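Local coordinates for formate dehydrogenase (Staphylococcus aureus, PDB 6TTB), which probably oxidises formate to carbon dioxide with NAD as the hydride acceptor, at residues L111-T116 / E345-H350; H166-E171 / S177-H182; V231-L236 / D254-K259. All blocks are in the same frame, centred on the assembly; numbering follows the deposited sequence.

Contact 1 of 3, residues L111-T116 / E345-H350; sequences LKLAIT and ERFFNH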
loop_
_atom_site.group_PDB
_atom_site.type_symbol
_atom_site.label_atom_id
_atom_site.label_comp_id
_atom_site.label_asym_id
_atom_site.label_seq_id
_atom_site.Cartn_x
_atom_site.Cartn_y
_atom_site.Cartn_z
ATOM N N LEU A 111 -22.674 -25.611 -26.808
ATOM C CA LEU A 111 -21.948 -24.493 -26.258
ATOM C C LEU A 111 -20.937 -24.004 -27.307
ATOM O O LEU A 111 -20.293 -24.775 -27.986
ATOM C CB LEU A 111 -21.260 -25.004 -25.005
ATOM C CG LEU A 111 -20.109 -24.155 -24.520
ATOM C CD1 LEU A 111 -20.633 -22.869 -23.919
ATOM C CD2 LEU A 111 -19.298 -24.925 -23.522
ATOM N N LYS A 112 -20.854 -22.719 -27.480
ATOM C CA LYS A 112 -20.191 -22.218 -28.646
ATOM C C LYS A 112 -19.227 -21.152 -28.185
ATOM O O LYS A 112 -18.161 -20.963 -28.792
ATOM C CB LYS A 112 -21.235 -21.705 -29.639
ATOM C CG LYS A 112 -22.175 -22.766 -30.238
ATOM C CD LYS A 112 -23.192 -22.153 -31.242
ATOM C CE LYS A 112 -24.548 -21.737 -30.646
ATOM N NZ LYS A 112 -25.382 -22.929 -30.328
ATOM N N LEU A 113 -19.557 -20.539 -27.025
ATOM C CA LEU A 113 -18.831 -19.339 -26.586
ATOM C C LEU A 113 -18.728 -19.302 -25.067
ATOM O O LEU A 113 -19.732 -19.345 -24.327
ATOM C CB LEU A 113 -19.476 -18.066 -27.166
ATOM C CG LEU A 113 -18.644 -16.782 -27.030
ATOM C CD1 LEU A 113 -17.201 -16.972 -27.410
ATOM C CD2 LEU A 113 -19.277 -15.551 -27.776
ATOM N N ALA A 114 -17.486 -19.284 -24.613
ATOM C CA ALA A 114 -17.218 -19.088 -23.201
ATOM C C ALA A 114 -16.621 -17.701 -23.001
ATOM O O ALA A 114 -15.488 -17.423 -23.401
ATOM C CB ALA A 114 -16.288 -20.163 -22.710
ATOM N N ILE A 115 -17.414 -16.815 -22.414
ATOM C CA ILE A 115 -16.927 -15.459 -22.201
ATOM C C ILE A 115 -16.402 -15.372 -20.779
ATOM O O ILE A 115 -17.100 -15.794 -19.841
ATOM C CB ILE A 115 -18.065 -14.460 -22.410
ATOM C CG1 ILE A 115 -18.820 -14.687 -23.721
ATOM C CG2 ILE A 115 -17.559 -13.039 -22.286
ATOM C CD1 ILE A 115 -19.936 -13.729 -23.823
ATOM N N THR A 116 -15.199 -14.821 -20.645
ATOM C CA THR A 116 -14.640 -14.456 -19.369
ATOM C C THR A 116 -15.009 -12.990 -19.044
ATOM O O THR A 116 -14.380 -12.048 -19.534
ATOM C CB THR A 116 -13.107 -14.584 -19.415
ATOM O OG1 THR A 116 -12.617 -15.900 -19.765
ATOM C CG2 THR A 116 -12.456 -14.083 -18.159
ATOM N N GLU A 345 -22.926 -8.957 -28.794
ATOM C CA GLU A 345 -23.485 -8.295 -29.962
ATOM C C GLU A 345 -22.818 -8.879 -31.233
ATOM O O GLU A 345 -23.469 -9.563 -32.043
ATOM C CB GLU A 345 -23.366 -6.777 -29.769
ATOM C CG GLU A 345 -24.382 -5.981 -30.542
ATOM C CD GLU A 345 -25.819 -6.319 -30.212
ATOM O OE1 GLU A 345 -26.340 -5.710 -29.286
ATOM O OE2 GLU A 345 -26.406 -7.219 -30.876
ATOM N N ARG A 346 -21.490 -8.725 -31.334
ATOM C CA ARG A 346 -20.763 -9.316 -32.450
ATOM C C ARG A 346 -21.102 -10.814 -32.603
ATOM O O ARG A 346 -21.432 -11.280 -33.684
ATOM C CB ARG A 346 -19.263 -9.126 -32.256
ATOM C CG ARG A 346 -18.862 -7.688 -32.017
ATOM C CD ARG A 346 -17.379 -7.531 -32.273
ATOM N NE ARG A 346 -16.925 -6.211 -31.818
ATOM C CZ ARG A 346 -15.921 -5.545 -32.371
ATOM N NH1 ARG A 346 -15.199 -6.101 -33.337
ATOM N NH2 ARG A 346 -15.583 -4.369 -31.902
ATOM N N PHE A 347 -21.015 -11.574 -31.513
ATOM C CA PHE A 347 -21.355 -12.981 -31.577
ATOM C C PHE A 347 -22.671 -13.175 -32.319
ATOM O O PHE A 347 -22.729 -13.967 -33.244
ATOM C CB PHE A 347 -21.431 -13.583 -30.175
ATOM C CG PHE A 347 -21.701 -15.063 -30.162
ATOM C CD1 PHE A 347 -20.874 -15.928 -30.834
ATOM C CD2 PHE A 347 -22.852 -15.566 -29.592
ATOM C CE1 PHE A 347 -21.149 -17.272 -30.890
ATOM C CE2 PHE A 347 -23.169 -16.907 -29.699
ATOM C CZ PHE A 347 -22.312 -17.750 -30.349
ATOM N N PHE A 348 -23.725 -12.457 -31.897
ATOM C CA PHE A 348 -25.063 -12.773 -32.333
ATOM C C PHE A 348 -25.212 -12.384 -33.771
ATOM O O PHE A 348 -26.201 -12.755 -34.388
ATOM C CB PHE A 348 -26.140 -11.966 -31.635
ATOM C CG PHE A 348 -26.307 -12.289 -30.193
ATOM C CD1 PHE A 348 -26.264 -13.611 -29.753
ATOM C CD2 PHE A 348 -26.450 -11.283 -29.245
ATOM C CE1 PHE A 348 -26.378 -13.921 -28.390
ATOM C CE2 PHE A 348 -26.639 -11.599 -27.887
ATOM C CZ PHE A 348 -26.590 -12.916 -27.456
ATOM N N ASN A 349 -24.274 -11.605 -34.310
ATOM C CA ASN A 349 -24.362 -11.438 -35.752
ATOM C C ASN A 349 -22.980 -11.484 -36.367
ATOM O O ASN A 349 -22.602 -10.622 -37.154
ATOM C CB ASN A 349 -25.296 -10.308 -36.154
ATOM C CG ASN A 349 -25.118 -9.188 -35.189
ATOM O OD1 ASN A 349 -23.985 -8.909 -34.865
ATOM N ND2 ASN A 349 -26.186 -8.681 -34.603
ATOM N N HIS A 350 -22.276 -12.571 -36.063
ATOM C CA HIS A 350 -21.275 -13.081 -36.978
ATOM C C HIS A 350 -20.357 -11.936 -37.417
ATOM O O HIS A 350 -19.855 -11.932 -38.525
ATOM C CB HIS A 350 -21.958 -13.852 -38.128
ATOM C CG HIS A 350 -22.735 -15.051 -37.660
ATOM N ND1 HIS A 350 -24.100 -14.989 -37.298
ATOM C CD2 HIS A 350 -22.373 -16.325 -37.428
ATOM C CE1 HIS A 350 -24.517 -16.193 -36.890
ATOM N NE2 HIS A 350 -23.501 -17.007 -36.947
#
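Leu113 lays one of its methyl groups over a face of the Phe347 ring, a CH-pi contact that sets the end of helix 330-348 against an inner strand of the sheet. The touching branch is CD2, which sits 3.8 Å from the ring centroid and 29° off the ring normal. Its nearest ring atom is Phe347 CG, 3.4 Å from Leu113 CD2, so the methyl is displaced toward the root of the ring. Leu113 CB approaches farther out, above the rim, and comes to 4.2 Å from Phe347 CE1. With CG anti to the backbone N in Phe347 (chi1 -177°), the ring swings off the last helical turn toward the strand, and the two side chains run antiparallel past one another. Lys112 adds the foot of its side chain: Lys112 CB lies 4.2 Å from Phe347 CZ, in an oblique approach. Its chain then bends away, and the ammonium forms a salt bridge with Asp88 and a hydrogen bond to Asn110 O, so it is the CB end of Lys112 that meets the ring.

Beyond this first shell, Phe347 also rests on Val89, while Ile115, two residues on from Leu113 and likewise pointing toward the helix, packs against Val340, Ile343 and Leu344. The helix ends one residue after Phe347, at Phe348. Residue His350, with positive phi, is the C-prime position of a Schellman motif in which His350 N bonds to Phe347 O at 3.2 Å and Glu351 N to Arg346 O. Strand 113-116 runs between strands 89-92 and 135-138 of a five-stranded parallel sheet, and helix 330-348 returns from the far end of the chain to cover it, as in the two-part catalytic domain of D-2-hydroxyacid dehydrogenases.

Contact 2 of 3, residues H166-E171 / S177-H182; sequences HRQSVE and SQVGNH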
loop_
_atom_site.group_PDB
_atom_site.type_symbol
_atom_site.label_atom_id
_atom_site.label_comp_id
_atom_site.label_asym_id
_atom_site.label_seq_id
_atom_site.Cartn_x
_atom_site.Cartn_y
_atom_site.Cartn_z
ATOM N N HIS A 166 -0.937 -0.717 11.182
ATOM C CA HIS A 166 -2.399 -0.687 11.360
ATOM C C HIS A 166 -2.830 -1.609 12.518
ATOM O O HIS A 166 -3.810 -1.329 13.234
ATOM C CB HIS A 166 -3.124 -1.013 10.042
ATOM C CG HIS A 166 -4.614 -0.954 10.126
ATOM N ND1 HIS A 166 -5.301 0.234 10.180
ATOM C CD2 HIS A 166 -5.561 -1.914 10.042
ATOM C CE1 HIS A 166 -6.595 0.004 10.282
ATOM N NE2 HIS A 166 -6.775 -1.303 10.247
ATOM N N ARG A 167 -2.108 -2.720 12.688
ATOM C CA ARG A 167 -2.426 -3.648 13.751
ATOM C C ARG A 167 -2.308 -2.898 15.076
ATOM O O ARG A 167 -3.275 -2.740 15.817
ATOM C CB ARG A 167 -1.356 -4.734 13.713
ATOM C CG ARG A 167 -1.758 -6.065 14.294
ATOM C CD ARG A 167 -0.457 -6.726 14.744
ATOM N NE ARG A 167 -0.536 -6.551 16.166
ATOM C CZ ARG A 167 0.300 -5.850 16.880
ATOM N NH1 ARG A 167 1.385 -5.329 16.306
ATOM N NH2 ARG A 167 0.075 -5.704 18.177
ATOM N N GLN A 168 -1.110 -2.370 15.318
ATOM C CA GLN A 168 -0.837 -1.551 16.472
ATOM C C GLN A 168 -1.914 -0.491 16.605
ATOM O O GLN A 168 -2.426 -0.303 17.701
ATOM C CB GLN A 168 0.554 -0.907 16.379
ATOM C CG GLN A 168 1.748 -1.767 16.819
ATOM C CD GLN A 168 2.958 -0.865 16.900
ATOM O OE1 GLN A 168 2.824 0.320 17.142
ATOM N NE2 GLN A 168 4.148 -1.382 16.616
ATOM N N SER A 169 -2.223 0.255 15.522
ATOM C CA SER A 169 -3.302 1.251 15.627
ATOM C C SER A 169 -4.538 0.586 16.232
ATOM O O SER A 169 -4.960 0.893 17.365
ATOM C CB SER A 169 -3.636 1.871 14.293
ATOM O OG SER A 169 -4.894 2.601 14.316
ATOM N N VAL A 170 -5.010 -0.445 15.535
ATOM C CA VAL A 170 -6.218 -1.130 15.925
ATOM C C VAL A 170 -6.118 -1.700 17.343
ATOM O O VAL A 170 -7.081 -1.657 18.079
ATOM C CB VAL A 170 -6.510 -2.237 14.953
ATOM C CG1 VAL A 170 -7.465 -3.220 15.561
ATOM C CG2 VAL A 170 -7.020 -1.674 13.679
ATOM N N GLU A 171 -4.999 -2.336 17.686
ATOM C CA GLU A 171 -5.003 -3.240 18.836
ATOM C C GLU A 171 -4.649 -2.492 20.139
ATOM O O GLU A 171 -4.499 -3.105 21.188
ATOM C CB GLU A 171 -4.184 -4.505 18.548
ATOM C CG GLU A 171 -5.026 -5.561 17.868
ATOM C CD GLU A 171 -4.279 -6.688 17.130
ATOM O OE1 GLU A 171 -3.406 -7.411 17.769
ATOM O OE2 GLU A 171 -4.572 -6.884 15.917
ATOM N N SER A 177 9.515 0.478 17.848
ATOM C CA SER A 177 10.630 -0.415 17.562
ATOM C C SER A 177 10.151 -1.483 16.611
ATOM O O SER A 177 10.844 -1.817 15.653
ATOM C CB SER A 177 11.207 -1.019 18.803
ATOM O OG SER A 177 11.959 -0.015 19.486
ATOM N N GLN A 178 8.920 -1.952 16.845
ATOM C CA GLN A 178 8.537 -3.206 16.254
ATOM C C GLN A 178 7.945 -2.958 14.897
ATOM O O GLN A 178 7.931 -3.884 14.074
ATOM C CB GLN A 178 7.568 -3.972 17.137
ATOM C CG GLN A 178 7.349 -5.388 16.634
ATOM C CD GLN A 178 6.046 -5.942 17.154
ATOM O OE1 GLN A 178 5.872 -6.152 18.347
ATOM N NE2 GLN A 178 5.095 -6.130 16.256
ATOM N N VAL A 179 7.372 -1.747 14.709
ATOM C CA VAL A 179 6.971 -1.319 13.381
ATOM C C VAL A 179 8.223 -0.957 12.633
ATOM O O VAL A 179 8.381 -1.285 11.442
ATOM C CB VAL A 179 6.097 -0.078 13.340
ATOM C CG1 VAL A 179 5.066 -0.156 12.239
ATOM C CG2 VAL A 179 5.554 0.392 14.687
ATOM N N GLY A 180 9.054 -0.160 13.296
ATOM C CA GLY A 180 10.242 0.346 12.654
ATOM C C GLY A 180 11.024 -0.779 11.985
ATOM O O GLY A 180 11.459 -0.647 10.818
ATOM N N ASN A 181 11.103 -1.905 12.716
ATOM C CA ASN A 181 11.950 -3.044 12.402
ATOM C C ASN A 181 11.815 -3.460 10.931
ATOM O O ASN A 181 12.792 -3.867 10.322
ATOM C CB ASN A 181 11.725 -4.174 13.398
ATOM C CG ASN A 181 12.805 -5.241 13.373
ATOM O OD1 ASN A 181 13.830 -5.127 14.058
ATOM N ND2 ASN A 181 12.562 -6.307 12.619
ATOM N N HIS A 182 10.631 -3.273 10.314
ATOM C CA HIS A 182 10.468 -3.718 8.931
ATOM C C HIS A 182 9.938 -2.622 8.008
ATOM O O HIS A 182 9.472 -2.902 6.912
ATOM C CB HIS A 182 9.603 -4.958 8.881
ATOM C CG HIS A 182 10.262 -6.150 9.504
ATOM N ND1 HIS A 182 11.537 -6.609 9.106
ATOM C CD2 HIS A 182 9.847 -6.984 10.503
ATOM C CE1 HIS A 182 11.879 -7.648 9.873
ATOM N NE2 HIS A 182 10.859 -7.893 10.742
#
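Gln168 and Val179 mark the closest backbone approach of two successive short helices, their CA atoms 8.4 Å apart, a separation that leaves side chains to bridge the gap. The contact illustrates how a polar residue can serve packing with its flat end while its hydrogen bonding is directed to the intervening turn. Gln168 reaches over with its chain extended beyond CG, and the amide meets the CG2 branch of Val179. Gln168 CD stands 3.6 Å from Val179 CG2, and Gln168 OE1 3.7 Å from the same methyl; the modelled approach of NE2 is closer still but is doubtful at this resolution. The amide nitrogen donates to Asn175 O in the turn between the helices, which restrains the rotation of the group, and it has a further weak hydrogen bond to Glu164 OE1.

Alongside, the side chains of Arg167 and Gln178 cross at about a right angle, Arg167 NH1 lying 3.8 Å from Gln178 NE2. Their guanidinium and amide planes are only 22° apart. Arg167 is held chiefly by acids of its own neighbourhood. Its NE makes a long, weak hydrogen bond to Glu171 OE1 within a salt bridge, 3.4 Å between the two atoms, with the oxygen at the edge and in the guanidinium plane. NH1 pairs with Glu164 and NH2 with Glu173, so carboxylates from both ends of the helix and from the turn fix the group and probably offset its charge.

The pair lies at the dimer interface: His166 ND1 bonds to Met321 O, Ser169 O to Arg314 and Gln168 packs on Val323, all of the second subunit. Within the chain, helix 162-171 follows helix 144-160 and leads through a brief turn into helix 176-180, ahead of strand 190-194 of the NAD-binding domain.

Contact 3 of 3, residues V231-L236 / D254-K259; sequences VSFDEL and DNLFDK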
loop_
_atom_site.group_PDB
_atom_site.type_symbol
_atom_site.label_atom_id
_atom_site.label_comp_id
_atom_site.label_asym_id
_atom_site.label_seq_id
_atom_site.Cartn_x
_atom_site.Cartn_y
_atom_site.Cartn_z
ATOM N N VAL A 231 16.557 -6.325 -18.178
ATOM C CA VAL A 231 17.510 -7.090 -17.393
ATOM C C VAL A 231 17.177 -8.560 -17.591
ATOM O O VAL A 231 16.027 -8.888 -17.856
ATOM C CB VAL A 231 17.393 -6.675 -15.929
ATOM C CG1 VAL A 231 16.862 -7.775 -15.052
ATOM C CG2 VAL A 231 18.672 -6.139 -15.385
ATOM N N SER A 232 18.171 -9.446 -17.469
ATOM C CA SER A 232 17.833 -10.868 -17.527
ATOM C C SER A 232 16.970 -11.283 -16.328
ATOM O O SER A 232 16.977 -10.657 -15.240
ATOM C CB SER A 232 19.035 -11.738 -17.647
ATOM O OG SER A 232 19.795 -11.774 -16.413
ATOM N N PHE A 233 16.368 -12.453 -16.473
ATOM C CA PHE A 233 15.583 -13.037 -15.413
ATOM C C PHE A 233 16.504 -13.384 -14.261
ATOM O O PHE A 233 16.303 -12.959 -13.122
ATOM C CB PHE A 233 14.925 -14.295 -15.925
ATOM C CG PHE A 233 14.065 -14.946 -14.892
ATOM C CD1 PHE A 233 12.852 -14.370 -14.503
ATOM C CD2 PHE A 233 14.445 -16.135 -14.320
ATOM C CE1 PHE A 233 12.071 -14.948 -13.529
ATOM C CE2 PHE A 233 13.593 -16.772 -13.419
ATOM C CZ PHE A 233 12.432 -16.157 -12.992
ATOM N N ASP A 234 17.566 -14.107 -14.574
ATOM C CA ASP A 234 18.513 -14.405 -13.528
ATOM C C ASP A 234 18.622 -13.137 -12.700
ATOM O O ASP A 234 18.519 -13.147 -11.478
ATOM C CB ASP A 234 19.863 -14.855 -14.110
ATOM N N GLU A 235 18.847 -12.037 -13.405
ATOM C CA GLU A 235 19.359 -10.843 -12.797
ATOM C C GLU A 235 18.197 -10.181 -12.048
ATOM O O GLU A 235 18.337 -9.789 -10.898
ATOM C CB GLU A 235 19.918 -9.988 -13.923
ATOM C CG GLU A 235 20.296 -8.577 -13.512
ATOM C CD GLU A 235 21.414 -8.519 -12.502
ATOM O OE1 GLU A 235 21.819 -9.630 -12.026
ATOM O OE2 GLU A 235 21.858 -7.362 -12.148
ATOM N N LEU A 236 17.025 -10.125 -12.694
ATOM C CA LEU A 236 15.878 -9.578 -12.010
ATOM C C LEU A 236 15.751 -10.250 -10.648
ATOM O O LEU A 236 15.576 -9.577 -9.642
ATOM C CB LEU A 236 14.626 -9.837 -12.831
ATOM C CG LEU A 236 13.449 -8.951 -12.497
ATOM C CD1 LEU A 236 13.394 -7.810 -13.506
ATOM C CD2 LEU A 236 12.183 -9.749 -12.577
ATOM N N ASP A 254 4.150 -21.180 -15.399
ATOM C CA ASP A 254 3.534 -22.166 -14.542
ATOM C C ASP A 254 4.539 -22.566 -13.426
ATOM O O ASP A 254 5.681 -22.933 -13.700
ATOM C CB ASP A 254 3.010 -23.301 -15.380
ATOM C CG ASP A 254 2.201 -24.266 -14.566
ATOM O OD1 ASP A 254 2.176 -24.108 -13.318
ATOM O OD2 ASP A 254 1.595 -25.157 -15.166
ATOM N N ASN A 255 4.178 -22.351 -12.162
ATOM C CA ASN A 255 5.046 -22.762 -11.078
ATOM C C ASN A 255 6.484 -22.225 -11.190
ATOM O O ASN A 255 7.368 -22.739 -10.527
ATOM C CB ASN A 255 5.124 -24.255 -10.968
ATOM C CG ASN A 255 5.262 -24.635 -9.517
ATOM O OD1 ASN A 255 4.527 -24.113 -8.670
ATOM N ND2 ASN A 255 6.199 -25.494 -9.201
ATOM N N LEU A 256 6.692 -21.103 -11.919
ATOM C CA LEU A 256 8.019 -20.541 -12.114
ATOM C C LEU A 256 8.650 -20.149 -10.805
ATOM O O LEU A 256 9.807 -20.286 -10.673
ATOM C CB LEU A 256 7.969 -19.321 -13.023
ATOM C CG LEU A 256 9.336 -18.643 -13.231
ATOM C CD1 LEU A 256 10.448 -19.685 -13.588
ATOM C CD2 LEU A 256 9.259 -17.528 -14.267
ATOM N N PHE A 257 7.942 -19.466 -9.928
ATOM C CA PHE A 257 8.587 -19.030 -8.676
ATOM C C PHE A 257 8.420 -20.133 -7.652
ATOM O O PHE A 257 7.415 -20.116 -6.950
ATOM C CB PHE A 257 7.953 -17.737 -8.177
ATOM C CG PHE A 257 8.340 -16.517 -8.945
ATOM C CD1 PHE A 257 7.809 -16.265 -10.200
ATOM C CD2 PHE A 257 9.246 -15.608 -8.423
ATOM C CE1 PHE A 257 8.263 -15.184 -10.961
ATOM C CE2 PHE A 257 9.646 -14.491 -9.165
ATOM C CZ PHE A 257 9.136 -14.276 -10.428
ATOM N N ASP A 258 9.182 -21.239 -7.857
ATOM C CA ASP A 258 9.149 -22.440 -7.000
ATOM C C ASP A 258 10.147 -22.282 -5.872
ATOM O O ASP A 258 10.601 -21.185 -5.625
ATOM C CB ASP A 258 9.451 -23.744 -7.751
ATOM C CG ASP A 258 10.731 -23.706 -8.600
ATOM O OD1 ASP A 258 11.301 -22.620 -8.725
ATOM O OD2 ASP A 258 11.124 -24.801 -9.198
ATOM N N LYS A 259 10.504 -23.377 -5.203
ATOM C CA LYS A 259 11.453 -23.237 -4.107
ATOM C C LYS A 259 12.738 -22.604 -4.630
ATOM O O LYS A 259 13.353 -21.768 -3.955
ATOM C CB LYS A 259 11.784 -24.521 -3.366
ATOM C CG LYS A 259 12.736 -24.214 -2.210
ATOM C CD LYS A 259 13.507 -25.398 -1.475
ATOM C CE LYS A 259 14.426 -24.841 -0.384
ATOM N NZ LYS A 259 14.656 -25.775 0.758
#
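Phe233 and Leu256 join two parts of the Rossmann-type NAD-binding domain, the start of helix 233-239 and the loop that follows strand 242-245, and pack apolar groups together near the cofactor. The Leu256 side chain is about 5 Å from the bound NAD. Pointing at each other across the contact, the two side chains bring Leu256 CD2 to 3.7 Å from Phe233 CZ and 3.9 Å from Phe233 CE1, an oblique meeting at the outer end of the ring, and Leu256 CG stands 4.0 Å from Phe233 CZ. Phe257 contributes more distantly: its CZ reaches the edge of the Phe233 ring near the ring plane, 4.3 Å from Phe233 CE1. Since CG of Phe233 is anti to the backbone N (chi1 -179°), the ring projects from the first helical turn toward the loop. Ser232 occupies the N-cap of that helix, and Leu236 N bonds back to Ser232 O.

On the loop, Phe257 centres an inverse gamma turn and its backbone bonds with Ile279 and Asn281. Helix 259-264 begins at Lys259, with Asp258 at its N-cap. Phe194, in strand 190-194, touches Phe233, Leu236 and Leu256, while Tyr217 of strand 213-217 also meets Phe233.

Overall arrangement
All three contacts are partly buried, and none forms a hydrogen bond between its own two segments. Contact 1 belongs to the five-stranded sheet and joins parts distant in sequence. Contacts 2 and 3 belong to the NAD-binding domain, joining near neighbours in the chain, and both are nested within the span closed by contact 1. The centres of contacts 1 and 2 are 51 Å apart, on opposite sides of the chain's centre. Chemistry follows place: phenyl rings and aliphatic groups prevail in contacts 1 and 3, the latter close to NAD, whereas contact 2, at the subunit interface, sets an amide against a valine methyl and a guanidinium beside a second amide.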